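Local coordinates for GTP pyrophosphokinase (Chlorobaculum tepidum, PDB 3IBW), which is the ACT domain, probably regulatory, of an enzyme that transfers pyrophosphate from ATP to GTP in making the alarmone (p)ppGpp, at residues A[7-12]-A[44-49]; A[30-35]-A[50-55]. The protein carries 1 engineered substitution. All blocks are in the same frame, centred on the assembly; numbering follows the deposited sequence.

Overall arrangement
The chain starts with strand 4-13, passes through helix 18-28 and makes the hairpin of strands 32-41 and 44-53. Helix 56-67 and strand 72-78 complete it. Contact 1 brings 44-49 back to 7-12 and closes a loop holding helix 18-28 and strand 32-41. Contact 2 joins 50-55 to 30-35 and closes the shorter loop, that of the hairpin, at its open end. The two loops cross, because 30-35 lies between the segments of contact 1 and 50-55 lies beyond them. Strand 44-53 serves both contacts and sits between strands 32-41 and 4-13 in the sheet. The contact centres are about 15 Å apart. Leu-49 of contact 1 packs on Ile-33 of contact 2 where the two contacts meet.

Contact 1 (A[7-12]-A[44-49]); sequences GIRIVG and IFTCNL
Ile-44 meets the last residues of segment 7-12: its CB lies 3.2 Å from Gly-12 O, and its CD1 reaches the CG1 branch of Val-11. Phe-45 comes next and makes a two-way backbone pair with Gly-12. Its CG stands between its own backbone N and carbonyl carbon (chi1 74°), which swings the ring across to the glycine. Gly-12 N lies over one ring face, 3.7 Å from CZ, and CE2 approaches Gly-12 CA at 3.5 Å. This cross-strand cover resembles the aromatic rescue of a glycine in a sheet. The CG2 branch of Ile-10 meets the same ring at CE1, 4.0 Å away. Thr-46 points the same way as Val-11 and Arg-9, on the sheet face that carries Asn-48. Its CG2 is 3.6 Å from Arg-9 NH2. Cys-47 and Ile-10 share two backbone hydrogen bonds, and Ile-10 CD1 touches Cys-47 CB. At Asn-48, OD1 accepts from Arg-9 NH1 at 3.1 Å with an N-H...O angle of 160°. The oxygen lies in the guanidinium plane, but the amide is turned 72° from that plane. The extended arginine chain takes its guanidinium past Asn-48 to Thr-46. Leu-49 pairs with Ile-8 through two backbone bonds, and its CD2 meets Ile-8 CD1 at 4.2 Å. Helices 18-28 and 56-67 cover the face of Phe-45, Cys-47 and Ile-8. The two strands form the centre of the four-stranded antiparallel sheet, and helices packed on one face give the beta-alpha-beta-beta-alpha-beta fold of an ACT domain.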
# COMPACT_ATOMS: atom_id res chain seq x y z
N GLY A 7 3.06 -14.58 0.83
CA GLY A 7 1.84 -13.80 0.76
C GLY A 7 1.22 -13.63 2.14
O GLY A 7 1.29 -14.54 2.97
N ILE A 8 0.61 -12.47 2.37
CA ILE A 8 -0.04 -12.17 3.65
C ILE A 8 -1.41 -11.54 3.35
O ILE A 8 -1.51 -10.66 2.49
CB ILE A 8 0.74 -11.12 4.49
CG1 ILE A 8 2.15 -11.62 4.82
CG2 ILE A 8 -0.02 -10.81 5.78
CD1 ILE A 8 2.99 -10.57 5.53
N ARG A 9 -2.44 -11.99 4.04
CA ARG A 9 -3.77 -11.42 3.85
C ARG A 9 -4.24 -10.80 5.16
O ARG A 9 -4.21 -11.44 6.21
CB ARG A 9 -4.77 -12.49 3.41
CG ARG A 9 -6.22 -11.98 3.38
CD ARG A 9 -7.10 -12.95 2.62
NE ARG A 9 -8.53 -12.63 2.70
CZ ARG A 9 -9.17 -11.79 1.90
NH1 ARG A 9 -8.51 -11.15 0.94
NH2 ARG A 9 -10.48 -11.61 2.03
N ILE A 10 -4.66 -9.54 5.08
CA ILE A 10 -5.14 -8.80 6.24
C ILE A 10 -6.59 -8.38 5.99
O ILE A 10 -6.93 -7.94 4.90
CB ILE A 10 -4.32 -7.51 6.48
CG1 ILE A 10 -2.83 -7.85 6.60
CG2 ILE A 10 -4.80 -6.78 7.75
CD1 ILE A 10 -2.02 -7.41 5.40
N VAL A 11 -7.44 -8.55 7.01
CA VAL A 11 -8.83 -8.14 6.91
C VAL A 11 -9.08 -7.33 8.20
O VAL A 11 -8.72 -7.77 9.30
CB VAL A 11 -9.80 -9.35 6.84
CG1 VAL A 11 -11.24 -8.85 6.69
CG2 VAL A 11 -9.42 -10.25 5.66
N GLY A 12 -9.68 -6.15 8.05
CA GLY A 12 -9.93 -5.30 9.20
C GLY A 12 -11.09 -4.35 8.99
O GLY A 12 -11.73 -4.35 7.94
N ILE A 44 -15.53 -2.98 5.76
CA ILE A 44 -14.24 -3.59 6.04
C ILE A 44 -13.26 -3.36 4.89
O ILE A 44 -13.63 -2.84 3.83
CB ILE A 44 -14.37 -5.14 6.28
CG1 ILE A 44 -14.91 -5.82 5.02
CG2 ILE A 44 -15.29 -5.42 7.49
CD1 ILE A 44 -14.61 -7.31 4.98
N PHE A 45 -12.00 -3.71 5.12
CA PHE A 45 -11.01 -3.62 4.05
C PHE A 45 -10.30 -4.97 4.03
O PHE A 45 -10.20 -5.66 5.06
CB PHE A 45 -10.00 -2.48 4.29
CG PHE A 45 -8.99 -2.77 5.37
CD1 PHE A 45 -7.88 -3.56 5.10
CD2 PHE A 45 -9.19 -2.31 6.66
CE1 PHE A 45 -6.98 -3.90 6.11
CE2 PHE A 45 -8.30 -2.64 7.68
CZ PHE A 45 -7.20 -3.44 7.41
N THR A 46 -9.85 -5.37 2.85
CA THR A 46 -9.09 -6.60 2.71
C THR A 46 -7.81 -6.16 2.02
O THR A 46 -7.81 -5.21 1.22
CB THR A 46 -9.81 -7.66 1.84
OG1 THR A 46 -10.09 -7.12 0.55
CG2 THR A 46 -11.09 -8.10 2.51
N CYS A 47 -6.71 -6.83 2.34
CA CYS A 47 -5.43 -6.49 1.75
C CYS A 47 -4.59 -7.74 1.54
O CYS A 47 -4.29 -8.44 2.50
CB CYS A 47 -4.65 -5.54 2.66
SG CYS A 47 -3.06 -5.01 1.98
N ASN A 48 -4.26 -8.03 0.28
CA ASN A 48 -3.40 -9.17 -0.04
C ASN A 48 -2.06 -8.54 -0.41
O ASN A 48 -1.97 -7.71 -1.31
CB ASN A 48 -3.96 -9.97 -1.22
CG ASN A 48 -5.11 -10.87 -0.82
OD1 ASN A 48 -5.51 -10.92 0.34
ND2 ASN A 48 -5.64 -11.60 -1.79
N LEU A 49 -1.02 -8.97 0.30
CA LEU A 49 0.33 -8.45 0.12
C LEU A 49 1.30 -9.56 -0.26
O LEU A 49 1.28 -10.63 0.36
CB LEU A 49 0.78 -7.80 1.44
CG LEU A 49 2.25 -7.47 1.73
CD1 LEU A 49 2.71 -6.33 0.85
CD2 LEU A 49 2.40 -7.09 3.20

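Contact 2 (A[30-35]-A[50-55]); sequences DTNIRT and MIFVKN
Met-50 O is gripped by two backbone N-H groups, those of Arg-34 and Thr-35. Arg-34 N is 2.7 Å from this oxygen and Thr-35 N is 3.1 Å from it. Both approach from the same face of the carbonyl plane. Two residues thus face the one Met-50, a selenomethionine here, and the arrangement is a classic beta bulge in an antiparallel hairpin. The register shifts by one residue at this point. Thr-35 O accepts from Met-50 N at 2.9 Å and closes the pair on the far side of the bulge. The CB atoms of Thr-35 and Met-50 also pack, 3.9 Å apart. Before the bulge, Phe-52 N gives a hydrogen bond to Asn-32 O, with an N-H...O angle of 166°. The side chains of these two residues lie side by side and point the same way. The asparagine amide is inclined 34° to the phenyl ring, and its ND2 comes 3.5 Å from CD2 of Phe-52. Its OD1 receives a weak bond from Arg-34 NH1. The main polar partner of that arginine is Asp-14 of the second subunit, in a salt bridge. Thr-35 pairs with a strand of that subunit, so the sheet continues across the dimer interface. On the sheet face away from Asn-32 and Phe-52, Ile-33 CG1 meets the CG2 branch of Ile-51 at 4.2 Å. Leu-62 of helix 56-67 packs on Ile-51 and Thr-31. With chi1 at 63°, the Thr-31 hydroxyl is tucked over its own main chain and faces Ile-51. There OG1 is buried with no polar partner, 4.1 Å from Ile-51 CG2.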
# COMPACT_ATOMS: atom_id res chain seq x y z
N ASP A 30 10.74 -3.87 6.74
CA ASP A 30 12.08 -3.99 6.18
C ASP A 30 12.05 -5.15 5.16
O ASP A 30 12.69 -6.19 5.38
CB ASP A 30 13.09 -4.28 7.30
CG ASP A 30 14.50 -4.52 6.78
OD1 ASP A 30 14.98 -3.72 5.95
OD2 ASP A 30 15.12 -5.52 7.21
N THR A 31 11.30 -4.99 4.07
CA THR A 31 11.22 -6.01 3.02
C THR A 31 10.90 -5.44 1.63
O THR A 31 10.56 -4.26 1.47
CB THR A 31 10.17 -7.13 3.31
OG1 THR A 31 8.85 -6.57 3.36
CG2 THR A 31 10.47 -7.84 4.62
N ASN A 32 11.03 -6.30 0.63
CA ASN A 32 10.78 -5.97 -0.76
C ASN A 32 9.33 -6.30 -1.10
O ASN A 32 8.96 -7.46 -1.15
CB ASN A 32 11.73 -6.80 -1.64
CG ASN A 32 11.57 -6.52 -3.11
OD1 ASN A 32 10.87 -5.59 -3.52
ND2 ASN A 32 12.24 -7.32 -3.93
N ILE A 33 8.52 -5.27 -1.32
CA ILE A 33 7.11 -5.49 -1.64
C ILE A 33 6.95 -5.77 -3.13
O ILE A 33 7.49 -5.04 -3.97
CB ILE A 33 6.26 -4.25 -1.24
CG1 ILE A 33 6.34 -4.03 0.28
CG2 ILE A 33 4.81 -4.43 -1.70
CD1 ILE A 33 5.89 -2.65 0.72
N ARG A 34 6.22 -6.83 -3.44
CA ARG A 34 5.98 -7.19 -4.83
C ARG A 34 4.59 -6.79 -5.31
O ARG A 34 4.44 -6.24 -6.40
CB ARG A 34 6.16 -8.70 -5.04
CG ARG A 34 7.50 -9.21 -4.56
CD ARG A 34 8.59 -8.17 -4.81
NE ARG A 34 8.99 -8.10 -6.21
CZ ARG A 34 9.60 -7.05 -6.75
NH1 ARG A 34 9.87 -5.98 -6.02
NH2 ARG A 34 9.93 -7.07 -8.04
N THR A 35 3.57 -7.04 -4.49
CA THR A 35 2.20 -6.72 -4.87
C THR A 35 1.36 -6.32 -3.67
O THR A 35 1.55 -6.83 -2.57
CB THR A 35 1.50 -7.97 -5.51
OG1 THR A 35 2.26 -8.44 -6.63
CG2 THR A 35 0.09 -7.65 -5.96
N MSE A 50 2.11 -9.34 -1.30
CA MSE A 50 3.12 -10.32 -1.69
C MSE A 50 4.44 -9.60 -1.46
O MSE A 50 4.65 -8.49 -1.95
CB MSE A 50 3.01 -10.70 -3.17
CG MSE A 50 1.71 -11.37 -3.54
SE MSE A 50 1.49 -13.11 -2.74
CE MSE A 50 3.28 -13.81 -2.99
N ILE A 51 5.33 -10.24 -0.71
CA ILE A 51 6.62 -9.65 -0.38
C ILE A 51 7.72 -10.69 -0.49
O ILE A 51 7.45 -11.89 -0.47
CB ILE A 51 6.65 -9.15 1.10
CG1 ILE A 51 6.33 -10.31 2.06
CG2 ILE A 51 5.65 -8.03 1.31
CD1 ILE A 51 6.59 -9.99 3.52
N PHE A 52 8.96 -10.22 -0.64
CA PHE A 52 10.13 -11.10 -0.64
C PHE A 52 10.65 -10.93 0.79
O PHE A 52 10.91 -9.82 1.26
CB PHE A 52 11.17 -10.67 -1.67
CG PHE A 52 10.88 -11.18 -3.04
CD1 PHE A 52 11.00 -12.54 -3.34
CD2 PHE A 52 10.46 -10.32 -4.04
CE1 PHE A 52 10.70 -13.02 -4.60
CE2 PHE A 52 10.15 -10.80 -5.31
CZ PHE A 52 10.27 -12.14 -5.59
N VAL A 53 10.81 -12.06 1.49
CA VAL A 53 11.23 -12.04 2.87
C VAL A 53 12.36 -13.02 3.14
O VAL A 53 12.49 -14.04 2.46
CB VAL A 53 9.98 -12.32 3.78
CG1 VAL A 53 9.44 -13.70 3.51
CG2 VAL A 53 10.33 -12.14 5.23
N LYS A 54 13.18 -12.69 4.13
CA LYS A 54 14.34 -13.48 4.51
C LYS A 54 14.09 -14.94 4.85
O LYS A 54 14.72 -15.84 4.30
CB LYS A 54 15.03 -12.82 5.71
CG LYS A 54 16.32 -13.48 6.17
CD LYS A 54 17.02 -12.65 7.24
CE LYS A 54 16.33 -12.76 8.59
NZ LYS A 54 17.24 -12.34 9.70
N ASN A 55 13.17 -15.16 5.77
CA ASN A 55 12.84 -16.50 6.21
C ASN A 55 11.49 -16.50 6.91
O ASN A 55 10.85 -15.45 7.01
CB ASN A 55 13.94 -17.03 7.17
CG ASN A 55 14.18 -16.11 8.37
OD1 ASN A 55 13.27 -15.43 8.84
ND2 ASN A 55 15.41 -16.09 8.87